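Local coordinates for USG-1 protein homolog (Pseudomonas aeruginosa, PDB 2HJS) that probably acts as an NAD- or NADP-dependent dehydrogenase of the aspartate-semialdehyde dehydrogenase family, in the form of a dimer, at residues E20-L25 against L324-L329; P109-V114 against S129-V134; L7-V12 against R29-H34; F244-S249 against S315-K320. All coordinates share one frame; numbering follows the deposited sequence.

Contact 1: E20-L25 against L324-L329; sequences EALVGL and LNAVLL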
loop_
_atom_site.group_PDB
_atom_site.type_symbol
_atom_site.label_atom_id
_atom_site.label_comp_id
_atom_site.label_asym_id
_atom_site.label_seq_id
_atom_site.Cartn_x
_atom_site.Cartn_y
_atom_site.Cartn_z
ATOM N N GLU A 20 1.738 -24.889 12.196
ATOM C CA GLU A 20 3.012 -24.959 12.913
ATOM C C GLU A 20 3.138 -23.873 14.009
ATOM O O GLU A 20 3.595 -24.141 15.128
ATOM C CB GLU A 20 4.155 -24.797 11.899
ATOM C CG GLU A 20 5.512 -25.303 12.344
ATOM C CD GLU A 20 6.680 -24.746 11.505
ATOM O OE1 GLU A 20 6.445 -23.946 10.558
ATOM O OE2 GLU A 20 7.850 -25.076 11.822
ATOM N N ALA A 21 2.746 -22.643 13.687
ATOM C CA ALA A 21 2.811 -21.559 14.672
ATOM C C ALA A 21 1.850 -21.880 15.807
ATOM O O ALA A 21 2.157 -21.658 16.963
ATOM C CB ALA A 21 2.475 -20.196 14.028
ATOM N N LEU A 22 0.698 -22.443 15.473
ATOM C CA LEU A 22 -0.322 -22.697 16.465
ATOM C C LEU A 22 0.140 -23.786 17.439
ATOM O O LEU A 22 -0.079 -23.669 18.644
ATOM C CB LEU A 22 -1.641 -23.055 15.785
ATOM C CG LEU A 22 -2.894 -23.026 16.663
ATOM C CD1 LEU A 22 -4.095 -22.807 15.784
ATOM C CD2 LEU A 22 -3.068 -24.308 17.525
ATOM N N VAL A 23 0.809 -24.822 16.925
ATOM C CA VAL A 23 1.352 -25.881 17.773
ATOM C C VAL A 23 2.419 -25.316 18.712
ATOM O O VAL A 23 2.432 -25.635 19.905
ATOM C CB VAL A 23 1.896 -27.068 16.940
ATOM C CG1 VAL A 23 2.669 -28.041 17.822
ATOM C CG2 VAL A 23 0.729 -27.783 16.214
ATOM N N GLY A 24 3.311 -24.483 18.194
ATOM C CA GLY A 24 4.316 -23.837 19.039
ATOM C C GLY A 24 3.671 -22.987 20.135
ATOM O O GLY A 24 4.151 -22.959 21.261
ATOM N N LEU A 25 2.584 -22.291 19.813
ATOM C CA LEU A 25 1.868 -21.501 20.811
ATOM C C LEU A 25 1.173 -22.318 21.899
ATOM O O LEU A 25 1.091 -21.862 23.043
ATOM C CB LEU A 25 0.839 -20.598 20.140
ATOM C CG LEU A 25 1.435 -19.428 19.365
ATOM C CD1 LEU A 25 0.327 -18.772 18.559
ATOM C CD2 LEU A 25 2.140 -18.423 20.289
ATOM N N LEU A 324 -2.409 -17.001 17.135
ATOM C CA LEU A 324 -2.630 -16.592 18.526
ATOM C C LEU A 324 -4.100 -16.274 18.762
ATOM O O LEU A 324 -4.645 -16.667 19.780
ATOM C CB LEU A 324 -1.741 -15.414 18.937
ATOM C CG LEU A 324 -1.885 -15.004 20.407
ATOM C CD1 LEU A 324 -1.507 -16.165 21.351
ATOM C CD2 LEU A 324 -1.020 -13.791 20.669
ATOM N N ASN A 325 -4.766 -15.612 17.821
ATOM C CA ASN A 325 -6.204 -15.372 18.013
ATOM C C ASN A 325 -7.008 -16.676 18.176
ATOM O O ASN A 325 -7.916 -16.762 19.017
ATOM C CB ASN A 325 -6.779 -14.503 16.884
ATOM C CG ASN A 325 -6.415 -13.037 17.034
ATOM O OD1 ASN A 325 -6.529 -12.471 18.127
ATOM N ND2 ASN A 325 -5.984 -12.399 15.923
ATOM N N ALA A 326 -6.670 -17.691 17.380
ATOM C CA ALA A 326 -7.321 -18.994 17.476
ATOM C C ALA A 326 -7.062 -19.625 18.857
ATOM O O ALA A 326 -7.969 -20.151 19.498
ATOM C CB ALA A 326 -6.836 -19.915 16.348
ATOM N N VAL A 327 -5.823 -19.558 19.318
ATOM C CA VAL A 327 -5.459 -20.141 20.602
ATOM C C VAL A 327 -6.149 -19.389 21.763
ATOM O O VAL A 327 -6.674 -20.012 22.682
ATOM C CB VAL A 327 -3.927 -20.172 20.785
ATOM C CG1 VAL A 327 -3.554 -20.665 22.181
ATOM C CG2 VAL A 327 -3.265 -21.075 19.726
ATOM N N LEU A 328 -6.160 -18.059 21.701
ATOM C CA LEU A 328 -6.844 -17.254 22.712
ATOM C C LEU A 328 -8.317 -17.635 22.836
ATOM O O LEU A 328 -8.846 -17.701 23.959
ATOM C CB LEU A 328 -6.691 -15.761 22.397
ATOM C CG LEU A 328 -5.302 -15.128 22.550
ATOM C CD1 LEU A 328 -5.320 -13.691 22.019
ATOM C CD2 LEU A 328 -4.849 -15.141 23.997
ATOM N N LEU A 329 -8.970 -17.890 21.690
ATOM C CA LEU A 329 -10.350 -18.385 21.627
ATOM C C LEU A 329 -10.497 -19.741 22.284
ATOM O O LEU A 329 -11.428 -19.957 23.054
ATOM C CB LEU A 329 -10.849 -18.429 20.167
ATOM C CG LEU A 329 -12.302 -18.862 19.897
ATOM C CD1 LEU A 329 -13.285 -18.033 20.730
ATOM C CD2 LEU A 329 -12.617 -18.717 18.391
#

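Contact 2: P109-V114 against S129-V134; sequences PVMVSV and SSPCAV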
loop_
_atom_site.group_PDB
_atom_site.type_symbol
_atom_site.label_atom_id
_atom_site.label_comp_id
_atom_site.label_asym_id
_atom_site.label_seq_id
_atom_site.Cartn_x
_atom_site.Cartn_y
_atom_site.Cartn_z
ATOM N N PRO A 109 -17.670 -16.143 12.896
ATOM C CA PRO A 109 -16.388 -15.638 13.384
ATOM C C PRO A 109 -16.472 -15.064 14.803
ATOM O O PRO A 109 -17.373 -14.267 15.091
ATOM C CB PRO A 109 -16.012 -14.561 12.370
ATOM C CG PRO A 109 -17.313 -14.154 11.709
ATOM C CD PRO A 109 -18.210 -15.347 11.768
ATOM N N VAL A 110 -15.562 -15.501 15.681
ATOM C CA VAL A 110 -15.485 -15.005 17.059
ATOM C C VAL A 110 -14.044 -14.642 17.405
ATOM O O VAL A 110 -13.083 -15.395 17.097
ATOM C CB VAL A 110 -16.005 -16.024 18.130
ATOM C CG1 VAL A 110 -16.024 -15.388 19.529
ATOM C CG2 VAL A 110 -17.381 -16.589 17.791
HETATM N N MSE A 111 -13.906 -13.487 18.051
HETATM C CA MSE A 111 -12.652 -13.052 18.656
HETATM C C MSE A 111 -12.843 -12.641 20.101
HETATM O O MSE A 111 -13.723 -11.852 20.419
HETATM C CB MSE A 111 -12.090 -11.856 17.916
HETATM C CG MSE A 111 -11.518 -12.205 16.596
HETATM SE SE MSE A 111 -10.933 -10.564 15.719
HETATM C CE MSE A 111 -9.334 -10.207 16.821
ATOM N N VAL A 112 -11.972 -13.140 20.966
ATOM C CA VAL A 112 -11.959 -12.739 22.381
ATOM C C VAL A 112 -11.906 -11.199 22.584
ATOM O O VAL A 112 -12.654 -10.668 23.366
ATOM C CB VAL A 112 -10.798 -13.440 23.142
ATOM C CG1 VAL A 112 -10.785 -13.043 24.612
ATOM C CG2 VAL A 112 -10.928 -14.965 23.012
ATOM N N SER A 113 -11.047 -10.495 21.844
ATOM C CA SER A 113 -10.860 -9.046 22.057
ATOM C C SER A 113 -12.024 -8.169 21.502
ATOM O O SER A 113 -12.028 -6.925 21.689
ATOM C CB SER A 113 -9.480 -8.581 21.482
ATOM O OG SER A 113 -9.302 -8.825 20.071
ATOM N N VAL A 114 -12.997 -8.817 20.836
ATOM C CA VAL A 114 -13.985 -8.126 19.964
ATOM C C VAL A 114 -15.452 -8.490 20.260
ATOM O O VAL A 114 -16.247 -7.609 20.562
ATOM C CB VAL A 114 -13.693 -8.357 18.471
ATOM C CG1 VAL A 114 -14.712 -7.610 17.589
ATOM C CG2 VAL A 114 -12.295 -7.917 18.121
ATOM N N SER A 129 -15.501 -19.901 13.717
ATOM C CA SER A 129 -14.414 -19.499 12.839
ATOM C C SER A 129 -13.501 -18.519 13.565
ATOM O O SER A 129 -13.953 -17.635 14.298
ATOM C CB SER A 129 -14.943 -18.855 11.541
ATOM O OG SER A 129 -15.660 -19.801 10.761
ATOM N N SER A 130 -12.212 -18.667 13.356
ATOM C CA SER A 130 -11.305 -17.600 13.743
ATOM C C SER A 130 -10.973 -16.815 12.453
ATOM O O SER A 130 -10.577 -17.421 11.462
ATOM C CB SER A 130 -10.080 -18.201 14.431
ATOM O OG SER A 130 -9.344 -17.224 15.122
ATOM N N PRO A 131 -11.128 -15.465 12.462
ATOM C CA PRO A 131 -11.020 -14.626 11.253
ATOM C C PRO A 131 -9.673 -14.731 10.526
ATOM O O PRO A 131 -8.652 -15.115 11.123
ATOM C CB PRO A 131 -11.208 -13.184 11.777
ATOM C CG PRO A 131 -11.790 -13.334 13.136
ATOM C CD PRO A 131 -11.367 -14.658 13.674
ATOM N N CYS A 132 -9.675 -14.371 9.246
ATOM C CA CYS A 132 -8.410 -14.225 8.522
ATOM C C CYS A 132 -7.571 -13.140 9.217
ATOM O O CYS A 132 -8.120 -12.291 9.915
ATOM C CB CYS A 132 -8.652 -13.888 7.051
ATOM S SG CYS A 132 -9.275 -12.258 6.764
ATOM N N ALA A 133 -6.253 -13.208 9.058
ATOM C CA ALA A 133 -5.342 -12.319 9.754
ATOM C C ALA A 133 -5.690 -10.839 9.599
ATOM O O ALA A 133 -5.696 -10.086 10.593
ATOM C CB ALA A 133 -3.888 -12.565 9.304
ATOM N N VAL A 134 -5.968 -10.407 8.367
ATOM C CA VAL A 134 -6.195 -8.973 8.159
ATOM C C VAL A 134 -7.431 -8.479 8.923
ATOM O O VAL A 134 -7.372 -7.436 9.577
ATOM C CB VAL A 134 -6.300 -8.604 6.658
ATOM C CG1 VAL A 134 -6.823 -7.164 6.491
ATOM C CG2 VAL A 134 -4.932 -8.745 6.003
HETATM O O HOH W 1 -10.426 -15.513 17.119
#

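Contact 3: L7-V12 against R29-H34; sequences LNVAVV and RDFPLH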
loop_
_atom_site.group_PDB
_atom_site.type_symbol
_atom_site.label_atom_id
_atom_site.label_comp_id
_atom_site.label_asym_id
_atom_site.label_seq_id
_atom_site.Cartn_x
_atom_site.Cartn_y
_atom_site.Cartn_z
ATOM N N LEU A 7 -8.488 -32.717 28.570
ATOM C CA LEU A 7 -8.763 -32.055 27.289
ATOM C C LEU A 7 -7.820 -32.485 26.164
ATOM O O LEU A 7 -6.644 -32.172 26.198
ATOM C CB LEU A 7 -8.752 -30.534 27.440
ATOM C CG LEU A 7 -8.850 -29.738 26.134
ATOM C CD1 LEU A 7 -10.164 -29.967 25.394
ATOM C CD2 LEU A 7 -8.680 -28.305 26.461
ATOM N N ASN A 8 -8.357 -33.189 25.161
ATOM C CA ASN A 8 -7.557 -33.639 24.048
ATOM C C ASN A 8 -7.787 -32.790 22.870
ATOM O O ASN A 8 -8.926 -32.386 22.567
ATOM C CB ASN A 8 -7.862 -35.083 23.697
ATOM C CG ASN A 8 -7.463 -36.035 24.798
ATOM O OD1 ASN A 8 -6.500 -35.812 25.511
ATOM N ND2 ASN A 8 -8.210 -37.092 24.941
ATOM N N VAL A 9 -6.678 -32.493 22.200
ATOM C CA VAL A 9 -6.678 -31.490 21.205
ATOM C C VAL A 9 -6.148 -32.139 19.941
ATOM O O VAL A 9 -5.218 -32.958 19.990
ATOM C CB VAL A 9 -5.812 -30.301 21.672
ATOM C CG1 VAL A 9 -5.643 -29.295 20.578
ATOM C CG2 VAL A 9 -6.435 -29.659 22.918
ATOM N N ALA A 10 -6.787 -31.815 18.827
ATOM C CA ALA A 10 -6.263 -32.100 17.500
ATOM C C ALA A 10 -5.875 -30.778 16.842
ATOM O O ALA A 10 -6.568 -29.788 17.023
ATOM C CB ALA A 10 -7.316 -32.793 16.660
ATOM N N VAL A 11 -4.774 -30.766 16.093
ATOM C CA VAL A 11 -4.464 -29.648 15.190
ATOM C C VAL A 11 -4.416 -30.179 13.762
ATOM O O VAL A 11 -3.500 -30.914 13.387
ATOM C CB VAL A 11 -3.149 -28.901 15.546
ATOM C CG1 VAL A 11 -2.838 -27.783 14.519
ATOM C CG2 VAL A 11 -3.219 -28.330 16.972
ATOM N N VAL A 12 -5.427 -29.788 12.991
ATOM C CA VAL A 12 -5.584 -30.156 11.588
ATOM C C VAL A 12 -4.856 -29.126 10.754
ATOM O O VAL A 12 -5.052 -27.922 10.933
ATOM C CB VAL A 12 -7.085 -30.262 11.242
ATOM C CG1 VAL A 12 -7.287 -30.598 9.783
ATOM C CG2 VAL A 12 -7.736 -31.365 12.116
ATOM N N ARG A 29 2.398 -21.329 25.618
ATOM C CA ARG A 29 1.384 -20.778 26.499
ATOM C C ARG A 29 0.885 -21.807 27.501
ATOM O O ARG A 29 -0.072 -21.534 28.251
ATOM C CB ARG A 29 0.201 -20.208 25.683
ATOM C CG ARG A 29 0.575 -19.067 24.754
ATOM C CD ARG A 29 -0.620 -18.524 24.000
ATOM N NE ARG A 29 -1.601 -17.949 24.907
ATOM C CZ ARG A 29 -1.552 -16.707 25.393
ATOM N NH1 ARG A 29 -0.598 -15.855 25.031
ATOM N NH2 ARG A 29 -2.490 -16.303 26.229
ATOM N N ASP A 30 1.533 -22.980 27.532
ATOM C CA ASP A 30 1.112 -24.058 28.396
ATOM C C ASP A 30 -0.357 -24.375 28.335
ATOM O O ASP A 30 -1.008 -24.506 29.375
ATOM C CB ASP A 30 1.473 -23.771 29.848
ATOM C CG ASP A 30 2.837 -24.207 30.168
ATOM O OD1 ASP A 30 3.006 -25.417 30.420
ATOM O OD2 ASP A 30 3.748 -23.341 30.142
ATOM N N PHE A 31 -0.869 -24.526 27.128
ATOM C CA PHE A 31 -2.241 -24.927 26.939
ATOM C C PHE A 31 -2.474 -26.223 27.681
ATOM O O PHE A 31 -1.667 -27.164 27.577
ATOM C CB PHE A 31 -2.529 -25.094 25.459
ATOM C CG PHE A 31 -3.990 -24.990 25.104
ATOM C CD1 PHE A 31 -4.554 -23.758 24.784
ATOM C CD2 PHE A 31 -4.795 -26.133 25.050
ATOM C CE1 PHE A 31 -5.911 -23.667 24.432
ATOM C CE2 PHE A 31 -6.122 -26.044 24.681
ATOM C CZ PHE A 31 -6.684 -24.808 24.376
ATOM N N PRO A 32 -3.550 -26.277 28.480
ATOM C CA PRO A 32 -3.731 -27.425 29.393
ATOM C C PRO A 32 -4.307 -28.700 28.753
ATOM O O PRO A 32 -5.273 -29.293 29.263
ATOM C CB PRO A 32 -4.642 -26.864 30.490
ATOM C CG PRO A 32 -5.384 -25.735 29.826
ATOM C CD PRO A 32 -4.606 -25.262 28.628
ATOM N N LEU A 33 -3.680 -29.159 27.680
ATOM C CA LEU A 33 -4.158 -30.357 27.000
ATOM C C LEU A 33 -3.567 -31.628 27.613
ATOM O O LEU A 33 -2.522 -31.588 28.253
ATOM C CB LEU A 33 -3.839 -30.276 25.503
ATOM C CG LEU A 33 -2.378 -30.051 25.101
ATOM C CD1 LEU A 33 -1.655 -31.362 25.004
ATOM C CD2 LEU A 33 -2.335 -29.358 23.766
ATOM N N HIS A 34 -4.248 -32.749 27.400
ATOM C CA HIS A 34 -3.794 -34.040 27.855
ATOM C C HIS A 34 -3.044 -34.681 26.698
ATOM O O HIS A 34 -1.826 -34.784 26.755
ATOM C CB HIS A 34 -4.989 -34.881 28.295
ATOM C CG HIS A 34 -4.615 -36.204 28.865
ATOM N ND1 HIS A 34 -5.208 -37.383 28.458
ATOM C CD2 HIS A 34 -3.723 -36.544 29.830
ATOM C CE1 HIS A 34 -4.686 -38.390 29.131
ATOM N NE2 HIS A 34 -3.779 -37.908 29.961
HETATM O O HOH W 2 -6.258 -31.796 30.322
HETATM O O HOH W 3 -7.796 -39.177 27.392
#

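Contact 4: F244-S249 against S315-K320; sequences FGDSLS and SDNVRK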
loop_
_atom_site.group_PDB
_atom_site.type_symbol
_atom_site.label_atom_id
_atom_site.label_comp_id
_atom_site.label_asym_id
_atom_site.label_seq_id
_atom_site.Cartn_x
_atom_site.Cartn_y
_atom_site.Cartn_z
ATOM N N PHE A 244 6.884 -11.587 5.210
ATOM C CA PHE A 244 6.019 -11.866 6.353
ATOM C C PHE A 244 5.374 -10.580 6.912
ATOM O O PHE A 244 6.021 -9.512 6.932
ATOM C CB PHE A 244 6.851 -12.528 7.458
ATOM C CG PHE A 244 7.574 -13.765 7.024
ATOM C CD1 PHE A 244 8.959 -13.773 6.914
ATOM C CD2 PHE A 244 6.870 -14.929 6.731
ATOM C CE1 PHE A 244 9.645 -14.922 6.502
ATOM C CE2 PHE A 244 7.554 -16.111 6.324
ATOM C CZ PHE A 244 8.926 -16.098 6.206
ATOM N N GLY A 245 4.120 -10.686 7.367
ATOM C CA GLY A 245 3.439 -9.602 8.098
ATOM C C GLY A 245 2.419 -8.848 7.269
ATOM O O GLY A 245 2.593 -8.703 6.050
ATOM N N ASP A 246 1.341 -8.392 7.915
ATOM C CA ASP A 246 0.361 -7.506 7.265
ATOM C C ASP A 246 0.679 -6.061 7.624
ATOM O O ASP A 246 0.981 -5.792 8.776
ATOM C CB ASP A 246 -1.054 -7.811 7.761
ATOM C CG ASP A 246 -1.526 -9.189 7.366
ATOM O OD1 ASP A 246 -1.177 -9.687 6.253
ATOM O OD2 ASP A 246 -2.260 -9.774 8.184
ATOM N N SER A 247 0.631 -5.154 6.646
ATOM C CA SER A 247 0.774 -3.716 6.866
ATOM C C SER A 247 -0.529 -3.017 6.426
ATOM O O SER A 247 -0.882 -3.059 5.257
ATOM C CB SER A 247 1.956 -3.155 6.054
ATOM O OG SER A 247 3.157 -3.861 6.357
ATOM N N LEU A 248 -1.241 -2.386 7.354
ATOM C CA LEU A 248 -2.563 -1.848 7.043
ATOM C C LEU A 248 -2.586 -0.330 7.165
ATOM O O LEU A 248 -2.106 0.210 8.153
ATOM C CB LEU A 248 -3.628 -2.424 7.990
ATOM C CG LEU A 248 -3.629 -3.940 8.268
ATOM C CD1 LEU A 248 -4.794 -4.294 9.192
ATOM C CD2 LEU A 248 -3.726 -4.721 6.954
ATOM N N SER A 249 -3.154 0.341 6.168
ATOM C CA SER A 249 -3.398 1.767 6.255
ATOM C C SER A 249 -4.906 1.996 6.338
ATOM O O SER A 249 -5.660 1.652 5.434
ATOM C CB SER A 249 -2.782 2.494 5.062
ATOM O OG SER A 249 -3.134 3.861 5.125
ATOM N N SER A 315 1.265 -6.309 11.895
ATOM C CA SER A 315 1.104 -7.510 12.712
ATOM C C SER A 315 1.642 -8.719 11.969
ATOM O O SER A 315 1.663 -8.746 10.719
ATOM C CB SER A 315 -0.382 -7.742 12.986
ATOM O OG SER A 315 -0.550 -8.549 14.157
ATOM N N ASP A 316 2.059 -9.709 12.741
ATOM C CA ASP A 316 2.476 -11.003 12.221
ATOM C C ASP A 316 1.217 -11.807 11.839
ATOM O O ASP A 316 0.503 -12.332 12.705
ATOM C CB ASP A 316 3.333 -11.733 13.276
ATOM C CG ASP A 316 3.919 -13.037 12.766
ATOM O OD1 ASP A 316 3.320 -13.652 11.841
ATOM O OD2 ASP A 316 4.975 -13.456 13.310
ATOM N N ASN A 317 0.938 -11.871 10.534
ATOM C CA ASN A 317 -0.241 -12.567 10.025
ATOM C C ASN A 317 -0.283 -14.046 10.407
ATOM O O ASN A 317 -1.346 -14.596 10.643
ATOM C CB ASN A 317 -0.339 -12.403 8.499
ATOM C CG ASN A 317 0.906 -12.883 7.778
ATOM O OD1 ASN A 317 2.032 -12.475 8.093
ATOM N ND2 ASN A 317 0.709 -13.783 6.820
ATOM N N VAL A 318 0.874 -14.687 10.503
ATOM C CA VAL A 318 0.910 -16.102 10.852
ATOM C C VAL A 318 0.737 -16.371 12.359
ATOM O O VAL A 318 -0.208 -17.054 12.775
ATOM C CB VAL A 318 2.179 -16.770 10.297
ATOM C CG1 VAL A 318 2.308 -18.222 10.811
ATOM C CG2 VAL A 318 2.142 -16.737 8.752
ATOM N N ARG A 319 1.653 -15.826 13.155
ATOM C CA ARG A 319 1.689 -16.044 14.596
ATOM C C ARG A 319 0.528 -15.338 15.307
ATOM O O ARG A 319 -0.114 -15.942 16.162
ATOM C CB ARG A 319 3.011 -15.539 15.162
ATOM C CG ARG A 319 3.156 -15.769 16.677
ATOM C CD ARG A 319 4.343 -14.997 17.236
ATOM N NE ARG A 319 4.404 -15.083 18.698
ATOM C CZ ARG A 319 4.942 -16.097 19.388
ATOM N NH1 ARG A 319 5.486 -17.128 18.755
ATOM N NH2 ARG A 319 4.931 -16.079 20.721
ATOM N N LYS A 320 0.291 -14.061 14.964
ATOM C CA LYS A 320 -0.673 -13.236 15.686
ATOM C C LYS A 320 -2.085 -13.239 15.065
ATOM O O LYS A 320 -3.016 -13.724 15.681
ATOM C CB LYS A 320 -0.162 -11.793 15.863
ATOM C CG LYS A 320 -1.234 -10.817 16.420
ATOM C CD LYS A 320 -1.737 -11.293 17.831
ATOM C CE LYS A 320 -2.674 -10.287 18.498
ATOM N NZ LYS A 320 -2.021 -9.021 18.953
#

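Contact 1: E20-L25 against L324-L329
The helical segments carrying Leu22 and Leu324 pack at a crossing angle of -45°, their axes 9.6 Å apart at closest approach and pointing broadly the same way. One belongs to helix 17-28, the first helix of the Rossmann-type NAD-binding domain; the other lies on the C-terminal helix 317-336, which returns across nearly the whole chain to pack on it. The side chains that touch are all apolar and buried, and no hydrogen bond crosses the interface. Leu25 and Val327 bury most, with Leu22 beside them. With CG anti to its backbone N (chi1 -166°), Leu22 swings its isobutyl end toward the C-terminal helix and slides alongside Val327 in the opposite direction. Leu22 CG lies 3.7 Å from Val327 CG2, and its two methyls divide the work: CD2 stays by that same Val327 methyl at 3.9 Å, whereas CD1 rests on Ala326 CB at 4.0 Å. Leu22 also packs on Val11 of strand 9-12. One turn along, Leu25 sets out toward the partner helix and brings CB to 4.2 Å from Val327 CG2, while its methyl CD1 settles against backbone, 3.6 Å from Leu324 N.

Contact 2: P109-V114 against S129-V134
A single beta bridge between Pro109 and Ser129 lays the loop segment 109-111 against the end of strand 127-129, the outermost strand on this side of the Rossmann-type sheet, just before the chain turns into helix 133-145. Within the two segments one bond makes the bridge; Ser129 also bonds the backbone of Pro108. Val110 N donates to Ser129 O at 3.0 Å, with an N-H...O angle of 163° and the donor nearly in line with the C=O bond. The same oxygen also takes a CA-H...O contact from Pro109 CA at 3.3 Å, so two neighbouring residues share it. One residue further on, the two backbones have parted enough for a water to span them: it donates to Val110 O at 2.7 Å and hydrogen-bonds Ser130 OG at 2.8 Å.

Beyond the water the contact turns apolar. The selenomethionine at Met111 crosses the ring of Pro131 at a slant, with CG 3.6 Å from Pro131 CG. A bend at its last torsion (chi3 73°) turns the methyl aside while the selenium stays beside the ring, SE to Pro131 CG 3.9 Å. The hydroxyl of Ser129 does not face Pro109; it bonds Ala107 O. Pro131 leads directly to Cys132, at the N-cap position of helix 133-145. In aspartate-semialdehyde dehydrogenases the nucleophilic cysteine stands at the start of the equivalent helix, and the placement of Cys132 is consistent with that family site.

Contact 3: L7-V12 against R29-H34
Two rings meet segment 7-12 in different ways: Phe31 is approached obliquely by two methyls that converge on its CE2, Leu7 CD2 at 3.9 Å and Val9 CG2 at 4.0 Å, whereas His34 has the Asn8 amide running beside it, the two planes only 24° apart, with Asn8 OD1 at the ring's edge. The setting is the first beta-alpha-beta crossover of the Rossmann fold: the chain leaves strand 9-12 through helix 17-28, ends the helix in a Schellman motif at Asp30, and passes through this loop into the parallel strand 36-40. Ile334 of the C-terminal helix and Leu26 add to the surroundings of Phe31. Asn8 OD1 bonds Arg35 N, and comes within 3.3 Å of His34 CB. His34 N donates to Leu7 O at 2.7 Å, from above the carbonyl plane, where the neighbouring strand pairing is about to begin. The Leu33 side chain stands roughly perpendicular to that of Val9, and its CB meets Val9 CG2 at 3.7 Å. A water joins the segments near Pro32, accepting from Leu7 N at 3.0 Å and donating to Pro32 O at 2.9 Å.

Contact 4: F244-S249 against S315-K320
Gly245 and Asp246 make the tight, buried half of this contact with Ser315 and Asn317, where strand 246-254 pairs with the end of strand 308-315 in the mixed sheet of the dimerisation domain. Asp246 and Ser315 form an antiparallel hydrogen-bonded pair: Asp246 N donates to Ser315 O at 2.8 Å, and Ser315 N returns a longer bond to Asp246 O at 3.2 Å. Just past the bridge segment 315-320 turns into helix 317-336, and a side chain takes over from the backbone. Asn317 puts CG in the crowded position between its backbone N and carbonyl carbon (chi1 56°), which brings OD1 to 2.8 Å from Gly245 N; the donor sits above the amide plane, and the bond is bent. Asn317 ND2 is tied to Ser163, so both ends of the amide are held. The Asp246 side chain runs across that of Asn317, carboxylate and amide planes 49° apart, with Asp246 OD2 3.3 Å from Asn317 CB and also close to Glu137 OE1. Helix 133-145 covers this face through Ala133.

The looser side is Phe244, exposed at the rim, its side chain no nearer than 4.9 Å to the helix segment and close to a bound dioxane. Asp316 is buried at the N-cap of the helix. Its OD2 bonds Gly290 N, and the capping falls to OD1, which accepts from Arg319 N at 3.0 Å, from above the carboxylate plane.

Helix 317-336 ties the set together. Its first turn serves contact 4 and its middle contact 1, whose centres are 15 Å apart. Contacts 1 and 3, 10 Å between centres, share the Rossmann domain's first crossover; Leu324 CD1 touches Arg29 CD at 3.7 Å. Contact 2 sits 12 Å from contact 1 and 14 Å from contact 4, and touches both: Ser130 OG lies 3.5 Å from Ala326 N, and Ala133 CB is 3.4 Å from Asp246 OD2. Cys132, placed like the family's catalytic cysteine, belongs to contact 2. Contacts 3 and 4 are 25 Å apart. Bound dioxane, probably from the crystallisation liquor, lies near Leu33, Leu324 and Phe244, at more than one place.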